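Local coordinates for protein dimethyl-sulfide monooxygenase (Hyphomicrobium sulfonivorans, PDB 6AK1) that catalyses the FMN- and NADH-dependent oxidation of dimethyl sulfide to methanethiol and formaldehyde, the first step in breaking this compound down, at residues Cys14-Ser19 / Leu74-Gln79; Gln18-Trp23 / Glu361-Gly366; Ser194-Ile199 / Glu460-Arg465; Glu45-Cys50 / Ala94-Val99. One frame throughout, in Å; residues are numbered along the deposited sequence.

Interaction 1: Cys14-Ser19 / Leu74-Gln79; sequences CVSHQS and LRDADQ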
loop_
_atom_site.group_PDB
_atom_site.type_symbol
_atom_site.label_atom_id
_atom_site.label_comp_id
_atom_site.label_asym_id
_atom_site.label_seq_id
_atom_site.Cartn_x
_atom_site.Cartn_y
_atom_site.Cartn_z
ATOM N N CYS A 14 -5.618 -11.617 5.047
ATOM C CA CYS A 14 -6.988 -12.113 5.110
ATOM C C CYS A 14 -7.209 -13.067 3.938
ATOM O O CYS A 14 -6.308 -13.294 3.133
ATOM C CB CYS A 14 -7.993 -10.963 5.062
ATOM S SG CYS A 14 -8.051 -10.144 3.457
ATOM N N VAL A 15 -8.435 -13.590 3.817
ATOM C CA VAL A 15 -8.723 -14.610 2.810
ATOM C C VAL A 15 -9.188 -13.973 1.499
ATOM O O VAL A 15 -8.495 -14.059 0.478
ATOM C CB VAL A 15 -9.760 -15.619 3.335
ATOM C CG1 VAL A 15 -10.084 -16.657 2.259
ATOM C CG2 VAL A 15 -9.260 -16.305 4.624
ATOM N N SER A 16 -10.367 -13.354 1.497
ATOM C CA SER A 16 -10.895 -12.694 0.301
ATOM C C SER A 16 -10.537 -11.210 0.345
ATOM O O SER A 16 -11.010 -10.472 1.219
ATOM C CB SER A 16 -12.402 -12.888 0.198
ATOM O OG SER A 16 -12.743 -14.259 0.016
ATOM N N HIS A 17 -9.712 -10.775 -0.604
ATOM C CA HIS A 17 -9.181 -9.420 -0.614
ATOM C C HIS A 17 -9.884 -8.578 -1.670
ATOM O O HIS A 17 -10.704 -7.716 -1.350
ATOM C CB HIS A 17 -7.667 -9.453 -0.871
ATOM C CG HIS A 17 -7.004 -8.115 -0.816
ATOM N ND1 HIS A 17 -5.766 -7.877 -1.378
ATOM C CD2 HIS A 17 -7.396 -6.943 -0.254
ATOM C CE1 HIS A 17 -5.427 -6.615 -1.171
ATOM N NE2 HIS A 17 -6.400 -6.025 -0.496
ATOM N N GLN A 18 -9.538 -8.808 -2.930
ATOM C CA GLN A 18 -10.166 -8.139 -4.061
ATOM C C GLN A 18 -11.120 -9.043 -4.840
ATOM O O GLN A 18 -11.791 -8.556 -5.758
ATOM C CB GLN A 18 -9.094 -7.582 -5.004
ATOM C CG GLN A 18 -8.144 -6.583 -4.357
ATOM C CD GLN A 18 -8.831 -5.268 -3.955
ATOM O OE1 GLN A 18 -8.818 -4.876 -2.785
ATOM N NE2 GLN A 18 -9.416 -4.583 -4.926
ATOM N N SER A 19 -11.222 -10.333 -4.488
ATOM C CA SER A 19 -12.062 -11.291 -5.204
ATOM C C SER A 19 -12.912 -12.086 -4.221
ATOM O O SER A 19 -12.457 -12.425 -3.124
ATOM C CB SER A 19 -11.222 -12.268 -6.035
ATOM O OG SER A 19 -10.606 -11.608 -7.132
ATOM N N LEU A 74 -18.515 -12.465 6.637
ATOM C CA LEU A 74 -17.976 -13.619 7.358
ATOM C C LEU A 74 -18.106 -14.905 6.543
ATOM O O LEU A 74 -17.206 -15.758 6.564
ATOM C CB LEU A 74 -18.687 -13.776 8.706
ATOM C CG LEU A 74 -18.331 -12.739 9.772
ATOM C CD1 LEU A 74 -19.399 -12.704 10.889
ATOM C CD2 LEU A 74 -16.938 -13.015 10.362
ATOM N N ARG A 75 -19.224 -15.070 5.827
ATOM C CA ARG A 75 -19.467 -16.329 5.125
ATOM C C ARG A 75 -18.482 -16.537 3.983
ATOM O O ARG A 75 -18.071 -17.669 3.713
ATOM C CB ARG A 75 -20.910 -16.388 4.613
ATOM C CG ARG A 75 -21.932 -16.581 5.729
ATOM C CD ARG A 75 -23.394 -16.552 5.203
ATOM N NE ARG A 75 -23.683 -17.637 4.260
ATOM C CZ ARG A 75 -23.999 -18.874 4.634
ATOM N NH1 ARG A 75 -24.053 -19.185 5.923
ATOM N NH2 ARG A 75 -24.245 -19.808 3.718
ATOM N N ASP A 76 -18.091 -15.466 3.299
ATOM C CA ASP A 76 -17.109 -15.546 2.228
ATOM C C ASP A 76 -15.734 -15.009 2.647
ATOM O O ASP A 76 -14.851 -14.844 1.796
ATOM C CB ASP A 76 -17.641 -14.801 0.997
ATOM C CG ASP A 76 -16.779 -15.002 -0.233
ATOM O OD1 ASP A 76 -16.417 -16.156 -0.524
ATOM O OD2 ASP A 76 -16.441 -13.999 -0.886
ATOM N N ALA A 77 -15.531 -14.744 3.939
ATOM C CA ALA A 77 -14.241 -14.300 4.470
ATOM C C ALA A 77 -13.728 -13.056 3.752
ATOM O O ALA A 77 -12.532 -12.933 3.457
ATOM C CB ALA A 77 -13.196 -15.422 4.411
ATOM N N ASP A 78 -14.636 -12.106 3.500
ATOM C CA ASP A 78 -14.328 -10.865 2.781
ATOM C C ASP A 78 -13.679 -9.867 3.741
ATOM O O ASP A 78 -14.351 -9.061 4.395
ATOM C CB ASP A 78 -15.587 -10.299 2.137
ATOM C CG ASP A 78 -16.260 -11.312 1.227
ATOM O OD1 ASP A 78 -15.664 -11.663 0.182
ATOM O OD2 ASP A 78 -17.357 -11.794 1.585
ATOM N N GLN A 79 -12.341 -9.937 3.807
ATOM C CA GLN A 79 -11.479 -9.108 4.651
ATOM C C GLN A 79 -11.799 -9.273 6.135
ATOM O O GLN A 79 -11.429 -8.429 6.955
ATOM C CB GLN A 79 -11.533 -7.638 4.205
ATOM C CG GLN A 79 -11.047 -7.466 2.744
ATOM C CD GLN A 79 -10.819 -6.008 2.338
ATOM O OE1 GLN A 79 -10.717 -5.119 3.188
ATOM N NE2 GLN A 79 -10.748 -5.760 1.027
HETATM O O HOH W 1 -10.503 -13.270 5.660
#

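Interaction 2: Gln18-Trp23 / Glu361-Gly366; sequences QSAGTW and ERCIGG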
loop_
_atom_site.group_PDB
_atom_site.type_symbol
_atom_site.label_atom_id
_atom_site.label_comp_id
_atom_site.label_asym_id
_atom_site.label_seq_id
_atom_site.Cartn_x
_atom_site.Cartn_y
_atom_site.Cartn_z
ATOM N N GLN A 18 -9.538 -8.808 -2.930
ATOM C CA GLN A 18 -10.166 -8.139 -4.061
ATOM C C GLN A 18 -11.120 -9.043 -4.840
ATOM O O GLN A 18 -11.791 -8.556 -5.758
ATOM C CB GLN A 18 -9.094 -7.582 -5.004
ATOM C CG GLN A 18 -8.144 -6.583 -4.357
ATOM C CD GLN A 18 -8.831 -5.268 -3.955
ATOM O OE1 GLN A 18 -8.818 -4.876 -2.785
ATOM N NE2 GLN A 18 -9.416 -4.583 -4.926
ATOM N N SER A 19 -11.222 -10.333 -4.488
ATOM C CA SER A 19 -12.062 -11.291 -5.204
ATOM C C SER A 19 -12.912 -12.086 -4.221
ATOM O O SER A 19 -12.457 -12.425 -3.124
ATOM C CB SER A 19 -11.222 -12.268 -6.035
ATOM O OG SER A 19 -10.606 -11.608 -7.132
ATOM N N ALA A 20 -14.137 -12.418 -4.635
ATOM C CA ALA A 20 -15.100 -13.101 -3.777
ATOM C C ALA A 20 -15.284 -14.543 -4.233
ATOM O O ALA A 20 -15.415 -14.798 -5.430
ATOM C CB ALA A 20 -16.445 -12.370 -3.784
ATOM N N GLY A 21 -15.296 -15.482 -3.282
ATOM C CA GLY A 21 -15.528 -16.883 -3.580
ATOM C C GLY A 21 -14.364 -17.659 -4.179
ATOM O O GLY A 21 -14.330 -18.892 -4.042
ATOM N N THR A 22 -13.397 -16.994 -4.822
ATOM C CA THR A 22 -12.295 -17.706 -5.474
ATOM C C THR A 22 -11.329 -18.383 -4.500
ATOM O O THR A 22 -10.478 -19.164 -4.947
ATOM C CB THR A 22 -11.516 -16.761 -6.384
ATOM O OG1 THR A 22 -11.065 -15.639 -5.629
ATOM C CG2 THR A 22 -12.387 -16.271 -7.555
ATOM N N TRP A 23 -11.432 -18.117 -3.192
ATOM C CA TRP A 23 -10.674 -18.897 -2.220
ATOM C C TRP A 23 -11.104 -20.352 -2.201
ATOM O O TRP A 23 -10.372 -21.206 -1.690
ATOM C CB TRP A 23 -10.834 -18.312 -0.822
ATOM C CG TRP A 23 -12.233 -18.381 -0.303
ATOM C CD1 TRP A 23 -13.234 -17.448 -0.478
ATOM C CD2 TRP A 23 -12.801 -19.434 0.485
ATOM N NE1 TRP A 23 -14.377 -17.859 0.171
ATOM C CE2 TRP A 23 -14.145 -19.079 0.754
ATOM C CE3 TRP A 23 -12.309 -20.645 0.986
ATOM C CZ2 TRP A 23 -14.993 -19.889 1.513
ATOM C CZ3 TRP A 23 -13.158 -21.451 1.738
ATOM C CH2 TRP A 23 -14.485 -21.068 1.992
ATOM N N GLU A 361 -19.523 -11.271 -12.693
ATOM C CA GLU A 361 -18.229 -11.028 -13.333
ATOM C C GLU A 361 -17.292 -10.253 -12.418
ATOM O O GLU A 361 -16.079 -10.492 -12.419
ATOM C CB GLU A 361 -18.397 -10.267 -14.651
ATOM C CG GLU A 361 -19.156 -11.007 -15.731
ATOM C CD GLU A 361 -18.243 -11.628 -16.779
ATOM O OE1 GLU A 361 -18.312 -12.865 -16.952
ATOM O OE2 GLU A 361 -17.471 -10.881 -17.430
ATOM N N ARG A 362 -17.828 -9.302 -11.649
ATOM C CA ARG A 362 -16.991 -8.478 -10.780
ATOM C C ARG A 362 -16.506 -9.225 -9.538
ATOM O O ARG A 362 -15.666 -8.691 -8.806
ATOM C CB ARG A 362 -17.740 -7.198 -10.383
ATOM C CG ARG A 362 -18.182 -6.311 -11.576
ATOM C CD ARG A 362 -17.069 -6.118 -12.620
ATOM N NE ARG A 362 -15.838 -5.649 -11.998
ATOM C CZ ARG A 362 -14.625 -5.798 -12.519
ATOM N NH1 ARG A 362 -14.486 -6.397 -13.690
ATOM N NH2 ARG A 362 -13.555 -5.357 -11.858
ATOM N N CYS A 363 -16.977 -10.451 -9.297
ATOM C CA CYS A 363 -16.406 -11.259 -8.223
ATOM C C CYS A 363 -14.908 -11.484 -8.385
ATOM O O CYS A 363 -14.270 -11.943 -7.435
ATOM C CB CYS A 363 -17.115 -12.607 -8.124
ATOM S SG CYS A 363 -18.735 -12.499 -7.348
ATOM N N ILE A 364 -14.345 -11.198 -9.558
ATOM C CA ILE A 364 -12.900 -11.094 -9.760
ATOM C C ILE A 364 -12.575 -9.652 -10.118
ATOM O O ILE A 364 -13.133 -9.105 -11.079
ATOM C CB ILE A 364 -12.405 -12.025 -10.877
ATOM C CG1 ILE A 364 -12.561 -13.490 -10.474
ATOM C CG2 ILE A 364 -10.953 -11.691 -11.223
ATOM C CD1 ILE A 364 -12.185 -14.440 -11.577
ATOM N N GLY A 365 -11.666 -9.045 -9.369
ATOM C CA GLY A 365 -11.137 -7.735 -9.700
ATOM C C GLY A 365 -11.618 -6.622 -8.798
ATOM O O GLY A 365 -10.981 -5.564 -8.750
ATOM N N GLY A 366 -12.715 -6.828 -8.082
ATOM C CA GLY A 366 -13.247 -5.817 -7.191
ATOM C C GLY A 366 -13.776 -4.616 -7.944
ATOM O O GLY A 366 -14.758 -4.716 -8.691
#

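Interaction 3: Ser194-Ile199 / Glu460-Arg465; sequences SKVHPI and ESVADR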
loop_
_atom_site.group_PDB
_atom_site.type_symbol
_atom_site.label_atom_id
_atom_site.label_comp_id
_atom_site.label_asym_id
_atom_site.label_seq_id
_atom_site.Cartn_x
_atom_site.Cartn_y
_atom_site.Cartn_z
ATOM N N SER A 194 24.849 14.517 23.074
ATOM C CA SER A 194 24.780 15.883 22.566
ATOM C C SER A 194 24.377 15.936 21.102
ATOM O O SER A 194 24.173 17.034 20.573
ATOM C CB SER A 194 26.117 16.615 22.755
ATOM O OG SER A 194 27.106 16.148 21.857
ATOM N N LYS A 195 24.252 14.787 20.441
ATOM C CA LYS A 195 23.766 14.716 19.069
ATOM C C LYS A 195 22.381 14.097 18.986
ATOM O O LYS A 195 21.930 13.745 17.894
ATOM C CB LYS A 195 24.749 13.932 18.200
ATOM C CG LYS A 195 25.837 14.780 17.559
ATOM C CD LYS A 195 26.842 15.254 18.558
ATOM C CE LYS A 195 27.998 15.955 17.852
ATOM N NZ LYS A 195 28.582 15.064 16.815
ATOM N N VAL A 196 21.714 13.920 20.123
ATOM C CA VAL A 196 20.332 13.461 20.188
ATOM C C VAL A 196 19.482 14.632 20.661
ATOM O O VAL A 196 19.851 15.324 21.616
ATOM C CB VAL A 196 20.194 12.247 21.122
ATOM C CG1 VAL A 196 18.723 11.827 21.275
ATOM C CG2 VAL A 196 21.033 11.094 20.585
ATOM N N HIS A 197 18.349 14.856 20.004
ATOM C CA HIS A 197 17.620 16.097 20.190
ATOM C C HIS A 197 16.137 15.810 20.497
ATOM O O HIS A 197 15.478 15.116 19.716
ATOM C CB HIS A 197 17.735 16.980 18.935
ATOM C CG HIS A 197 19.154 17.290 18.563
ATOM N ND1 HIS A 197 19.848 18.359 19.096
ATOM C CD2 HIS A 197 20.018 16.657 17.733
ATOM C CE1 HIS A 197 21.075 18.376 18.602
ATOM N NE2 HIS A 197 21.204 17.358 17.770
ATOM N N PRO A 198 15.618 16.328 21.602
ATOM C CA PRO A 198 14.154 16.382 21.734
ATOM C C PRO A 198 13.578 17.181 20.574
ATOM O O PRO A 198 14.129 18.210 20.168
ATOM C CB PRO A 198 13.937 17.077 23.091
ATOM C CG PRO A 198 15.257 17.690 23.466
ATOM C CD PRO A 198 16.331 16.920 22.748
ATOM N N ILE A 199 12.487 16.677 19.993
ATOM C CA ILE A 199 11.968 17.363 18.815
ATOM C C ILE A 199 11.150 18.588 19.201
ATOM O O ILE A 199 10.921 19.466 18.355
ATOM C CB ILE A 199 11.164 16.404 17.911
ATOM C CG1 ILE A 199 9.936 15.845 18.640
ATOM C CG2 ILE A 199 12.073 15.269 17.383
ATOM C CD1 ILE A 199 8.908 15.214 17.714
ATOM N N GLU A 460 18.746 22.421 21.027
ATOM C CA GLU A 460 18.784 21.743 22.319
ATOM C C GLU A 460 19.004 20.242 22.152
ATOM O O GLU A 460 18.349 19.592 21.327
ATOM C CB GLU A 460 17.482 21.997 23.082
ATOM C CG GLU A 460 17.360 21.210 24.382
ATOM C CD GLU A 460 15.933 21.181 24.915
ATOM O OE1 GLU A 460 15.085 21.971 24.437
ATOM O OE2 GLU A 460 15.653 20.352 25.809
ATOM N N SER A 461 19.937 19.701 22.933
ATOM C CA SER A 461 20.255 18.280 22.940
ATOM C C SER A 461 19.960 17.686 24.313
ATOM O O SER A 461 19.712 18.403 25.290
ATOM C CB SER A 461 21.723 18.036 22.569
ATOM O OG SER A 461 22.581 18.326 23.655
ATOM N N VAL A 462 19.995 16.351 24.390
ATOM C CA VAL A 462 19.791 15.681 25.678
ATOM C C VAL A 462 20.892 16.064 26.669
ATOM O O VAL A 462 20.633 16.260 27.864
ATOM C CB VAL A 462 19.706 14.153 25.482
ATOM C CG1 VAL A 462 19.579 13.439 26.810
ATOM C CG2 VAL A 462 18.531 13.791 24.586
ATOM N N ALA A 463 22.131 16.193 26.190
ATOM C CA ALA A 463 23.249 16.524 27.076
ATOM C C ALA A 463 23.090 17.906 27.717
ATOM O O ALA A 463 23.557 18.121 28.837
ATOM C CB ALA A 463 24.568 16.443 26.303
ATOM N N ASP A 464 22.418 18.839 27.034
ATOM C CA ASP A 464 22.217 20.193 27.549
ATOM C C ASP A 464 21.543 20.233 28.917
ATOM O O ASP A 464 21.700 21.229 29.628
ATOM C CB ASP A 464 21.380 21.021 26.570
ATOM C CG ASP A 464 22.158 21.421 25.339
ATOM O OD1 ASP A 464 23.399 21.466 25.430
ATOM O OD2 ASP A 464 21.542 21.687 24.283
ATOM N N ARG A 465 20.795 19.200 29.268
ATOM C CA ARG A 465 20.116 19.138 30.532
ATOM C C ARG A 465 20.835 18.366 31.617
ATOM O O ARG A 465 20.373 18.338 32.690
ATOM C CB ARG A 465 18.734 18.531 30.351
ATOM C CG ARG A 465 17.750 19.378 29.596
ATOM C CD ARG A 465 16.321 19.165 30.034
ATOM N NE ARG A 465 15.387 19.798 29.105
ATOM C CZ ARG A 465 15.006 21.070 29.144
ATOM N NH1 ARG A 465 14.172 21.535 28.238
ATOM N NH2 ARG A 465 15.448 21.873 30.083
HETATM O O HOH W 2 16.065 20.360 20.287
#

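Interaction 4: Glu45-Cys50 / Ala94-Val99; sequences ELERGC and AVTEHV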
loop_
_atom_site.group_PDB
_atom_site.type_symbol
_atom_site.label_atom_id
_atom_site.label_comp_id
_atom_site.label_asym_id
_atom_site.label_seq_id
_atom_site.Cartn_x
_atom_site.Cartn_y
_atom_site.Cartn_z
ATOM N N GLU A 45 8.906 -16.473 -3.539
ATOM C CA GLU A 45 8.401 -16.569 -4.899
ATOM C C GLU A 45 8.445 -15.216 -5.610
ATOM O O GLU A 45 8.704 -15.164 -6.818
ATOM C CB GLU A 45 6.978 -17.137 -4.877
ATOM C CG GLU A 45 6.270 -17.133 -6.221
ATOM C CD GLU A 45 6.763 -18.233 -7.169
ATOM O OE1 GLU A 45 7.842 -18.803 -6.917
ATOM O OE2 GLU A 45 6.059 -18.530 -8.165
ATOM N N LEU A 46 8.233 -14.115 -4.876
ATOM C CA LEU A 46 8.396 -12.787 -5.463
ATOM C C LEU A 46 9.829 -12.520 -5.909
ATOM O O LEU A 46 10.035 -11.815 -6.900
ATOM C CB LEU A 46 7.945 -11.707 -4.477
ATOM C CG LEU A 46 6.441 -11.628 -4.156
ATOM C CD1 LEU A 46 6.116 -10.349 -3.442
ATOM C CD2 LEU A 46 5.615 -11.717 -5.409
ATOM N N GLU A 47 10.836 -13.064 -5.209
ATOM C CA GLU A 47 12.213 -12.808 -5.637
ATOM C C GLU A 47 12.608 -13.654 -6.839
ATOM O O GLU A 47 13.431 -13.222 -7.646
ATOM C CB GLU A 47 13.207 -13.038 -4.487
ATOM C CG GLU A 47 13.055 -12.020 -3.405
ATOM C CD GLU A 47 14.308 -11.775 -2.579
ATOM O OE1 GLU A 47 15.120 -12.703 -2.367
ATOM O OE2 GLU A 47 14.473 -10.629 -2.126
ATOM N N ARG A 48 12.027 -14.841 -6.986
ATOM C CA ARG A 48 12.235 -15.615 -8.203
ATOM C C ARG A 48 11.856 -14.809 -9.444
ATOM O O ARG A 48 12.462 -14.981 -10.507
ATOM C CB ARG A 48 11.434 -16.926 -8.137
ATOM C CG ARG A 48 11.624 -17.850 -9.341
ATOM C CD ARG A 48 10.871 -19.156 -9.177
ATOM N NE ARG A 48 9.424 -19.045 -9.353
ATOM C CZ ARG A 48 8.797 -19.171 -10.523
ATOM N NH1 ARG A 48 9.494 -19.387 -11.634
ATOM N NH2 ARG A 48 7.471 -19.078 -10.588
ATOM N N GLY A 49 10.884 -13.910 -9.323
ATOM C CA GLY A 49 10.490 -13.043 -10.413
ATOM C C GLY A 49 10.976 -11.613 -10.310
ATOM O O GLY A 49 10.549 -10.782 -11.121
ATOM N N CYS A 50 11.832 -11.295 -9.328
ATOM C CA CYS A 50 12.412 -9.950 -9.145
ATOM C C CYS A 50 11.334 -8.869 -9.011
ATOM O O CYS A 50 11.502 -7.731 -9.466
ATOM C CB CYS A 50 13.386 -9.607 -10.281
ATOM S SG CYS A 50 14.921 -10.581 -10.317
ATOM N N ALA A 94 13.744 -12.551 6.540
ATOM C CA ALA A 94 14.809 -13.508 6.835
ATOM C C ALA A 94 15.130 -14.415 5.652
ATOM O O ALA A 94 16.270 -14.877 5.539
ATOM C CB ALA A 94 14.436 -14.375 8.045
ATOM N N VAL A 95 14.155 -14.722 4.794
ATOM C CA VAL A 95 14.389 -15.633 3.669
ATOM C C VAL A 95 14.487 -14.878 2.343
ATOM O O VAL A 95 14.398 -15.481 1.276
ATOM C CB VAL A 95 13.321 -16.737 3.593
ATOM C CG1 VAL A 95 13.342 -17.602 4.859
ATOM C CG2 VAL A 95 11.922 -16.139 3.358
ATOM N N THR A 96 14.657 -13.562 2.385
ATOM C CA THR A 96 14.786 -12.789 1.162
ATOM C C THR A 96 15.935 -11.813 1.326
ATOM O O THR A 96 16.399 -11.537 2.431
ATOM C CB THR A 96 13.506 -12.015 0.818
ATOM O OG1 THR A 96 13.075 -11.279 1.972
ATOM C CG2 THR A 96 12.370 -12.955 0.338
ATOM N N GLU A 97 16.344 -11.243 0.215
ATOM C CA GLU A 97 17.443 -10.300 0.195
ATOM C C GLU A 97 17.047 -8.918 -0.311
ATOM O O GLU A 97 17.605 -7.928 0.160
ATOM C CB GLU A 97 18.575 -10.865 -0.676
ATOM C CG GLU A 97 19.876 -10.101 -0.578
ATOM C CD GLU A 97 20.943 -10.671 -1.494
ATOM O OE1 GLU A 97 22.032 -10.061 -1.581
ATOM O OE2 GLU A 97 20.682 -11.724 -2.128
ATOM N N HIS A 98 16.066 -8.820 -1.216
ATOM C CA HIS A 98 15.845 -7.597 -1.981
ATOM C C HIS A 98 14.394 -7.120 -2.048
ATOM O O HIS A 98 14.157 -5.912 -2.154
ATOM C CB HIS A 98 16.354 -7.796 -3.412
ATOM C CG HIS A 98 17.846 -7.814 -3.526
ATOM N ND1 HIS A 98 18.630 -6.724 -3.209
ATOM C CD2 HIS A 98 18.700 -8.794 -3.911
ATOM C CE1 HIS A 98 19.903 -7.033 -3.387
ATOM N NE2 HIS A 98 19.972 -8.285 -3.810
ATOM N N VAL A 99 13.412 -8.032 -2.037
ATOM C CA VAL A 99 12.027 -7.598 -2.190
ATOM C C VAL A 99 11.651 -6.667 -1.038
ATOM O O VAL A 99 12.069 -6.860 0.112
ATOM C CB VAL A 99 11.075 -8.809 -2.289
ATOM C CG1 VAL A 99 11.014 -9.571 -0.975
ATOM C CG2 VAL A 99 9.672 -8.368 -2.696
HETATM O O HOH W 3 14.534 -15.420 -1.800
#

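Interaction 1: Cys14-Ser19 / Leu74-Gln79
Ser16 and Asp78 form a single backbone bridge, the touching parts, 14-18 and 76-79, running 99° apart end to end: Ser16 N donates to Ala77 O at 3.0 Å, and Gln79 N returns a bond of 3.0 Å to Ser16 O, in the carbonyl plane. A Schellman motif presents this edge, with Ala77 at positive phi as its C-prime residue ending the helix, and Asp78 then makes an inverse gamma turn. The hydroxyl of Ser16 gives a third bond: its place beside the backbone N (chi1 -64°) turns OG toward Asp76 O, met at 2.8 Å nearly end-on (C=O...O angle 174°). Gln79, extended beyond CG, carries NE2 to His17 O, 3.1 Å away and lying in the plane of the Gln79 amide. NE2 also lies at the edge of the His17 ring, while OE1 is held by Tyr63. Cys14 SG rests against Gln79 CA at 3.8 Å. Val15 CB packs on Ala77 CB at 3.6 Å, and a water joins Val15 N to Ala77 O, which thus accepts twice. Asp76 turns its carboxylate to Trp23 NE1. The Cys14 side chain is about 7 Å from that of Asp58, which probably binds FMN as in relatives. The contact ties the loop after strand 6-12 to the end of helix 71-75, with Leu311 and Trp315 of helix 305-316 against Gln79 and Met12 of the strand against His17.

Interaction 2: Gln18-Trp23 / Glu361-Gly366
The loop that follows strand 6-12 of the barrel meets the turn leaving helix 355-362 here, and Ala20 N bonds to Cys363 O at 2.8 Å, in the carbonyl plane and with an N-H...O angle of 159°. That carbonyl is also approached by Ser19 CA at 3.2 Å in a CA-H...O contact, so one oxygen faces two successive residues. Ser19 places OG beside its own backbone N (chi1 -69°), where it lies 3.5 Å from Ile364 CA; OG also makes a weak hydrogen bond to Tyr398 O. In the TIM-barrel fold of the luciferase-like monooxygenases, strands 6-12 and 276-284 both pair with strand 393-397; consistent with this closeness, Gln18 touches Leu280 and Ile364 touches Thr282. Thr22 CG2 meets Ile364 CG1 at 4.0 Å, the two side chains crossing at about a right angle, while Thr22 OG1 bonds to Ala399 O. Ala20 CB and Cys363 SG are 4.2 Å apart, and both side chains touch Met308 of helix 305-316. Gly366 comes close to Gln18, whose O is 3.0 Å from Gly366 N at an angle too poor for a hydrogen bond; a CB on Gly366 would stand only 3.1 Å from Gln18 NE2.

Interaction 3: Ser194-Ile199 / Glu460-Arg465
The His197 ring meets Glu460 O at its edge: ND1 donates to that oxygen over 3.0 Å, with the acceptor 10° out of the ring plane, whereas ND1 stands 53° out of the carbonyl plane. CG, beside the backbone N (chi1 -57°), takes ND1 there. At the far side of the ring NE2 bonds to Glu177 OE2, so both ring nitrogens are engaged and the rotation of the imidazole is fixed. With an alanine in place of His197, Glu460 O would probably lose its ring donor and Glu177 OE2 its partner on the other ring nitrogen. Centred about 35 Å from the centre of the chain, away from the probable FMN-binding residues, the contact joins two irregular pieces: the loop between strands 189-191 and 201-202, and the C-terminal tail, which turns here into a 3-10 segment. The second bond is Val462 N to Val196 O at 3.0 Å, an oxygen that Ser461 CA also approaches. Beside it the two valines lie side by side and point the same way, Val196 CG1 against Val462 CG2 at 3.9 Å. Pro198 crosses Glu460 at about a right angle, its CG 3.6 Å from Glu460 OE2; OE1 is hydrogen-bonded by Asn200 ND2 and OE2 forms a salt bridge with Arg465 NH1. Within the tail Ser461 N bonds to Asp464 OD2 at 2.9 Å, and Asp464 N returns a weak bond to Ser461 OG, as in a capping box. Ser461 CB sits 3.3 Å from Ser194 O, and a water bridges Pro198 O to Glu460 O, at 2.6 Å from the latter.

Interaction 4: Glu45-Cys50 / Ala94-Val99
Glu47, which has more surface buried by this contact than any other residue, sends its carboxylate from helix 36-48 into a run of three backbone amides. Its OE2 receives His98 N at 2.6 Å on the syn lone pair and Val99 N at 2.8 Å on the anti lone pair. Glu97 N adds a third bond of 3.1 Å to OE2 from the syn side, 22° out of the carboxylate plane, and a weaker one to OE1. A water links OE1 to Val95 O. With CG beside the backbone N (chi1 -68°) and the chain extended beyond it, the carboxylate reaches the amides while CG touches both Thr96 CG2 and Val99 CB, 3.9 Å from each. An alanine at Glu47 would remove every one of these acceptors, and the amides of Glu97, His98 and Val99 would probably be left without their common mate and the loop 97-99 freer to shift. Several N-H groups converging on one carboxylate would probably stabilise its negative charge. Val99 comes second in buried surface: CG1 touches Glu47 OE2 at 3.8 Å, and CG2 meets Leu46 CD1 at 4.1 Å, the two side chains crossing at about a right angle. Leu46 also touches Val405 of helix 403-418, and Tyr426 packs on both Glu47 and Val99. Thr96 OG1 bonds to Met92 O and Arg129 NH1. Helix 36-48 ends nearby in a Schellman motif at Cys50, and the amides that Glu47 binds belong to the loop leading from helix 89-94 into strand 100-106, a helix-to-strand connection of the TIM barrel.

Interactions 1, 2 and 4 lie in the luciferase-like TIM barrel, while interaction 3 joins the tail to a peripheral loop, about 40 to 54 Å from them between centres. Interactions 1 and 2 share Gln18 and Ser19, have centres about 9 Å apart and meet directly: Asp76 OD2 lies 3.0 Å from Gly21 N. The single loop after strand 6-12 thus holds both helix 71-75 and the turn after helix 355-362. Interaction 4, about 26 Å from interaction 1 between centres, uses helix 36-48, which follows that loop, and the lead into strand 100-106. Along the chain it is nested within interaction 2 and alternates with interaction 1, so contacts of short and long sequence span join loops round the same barrel.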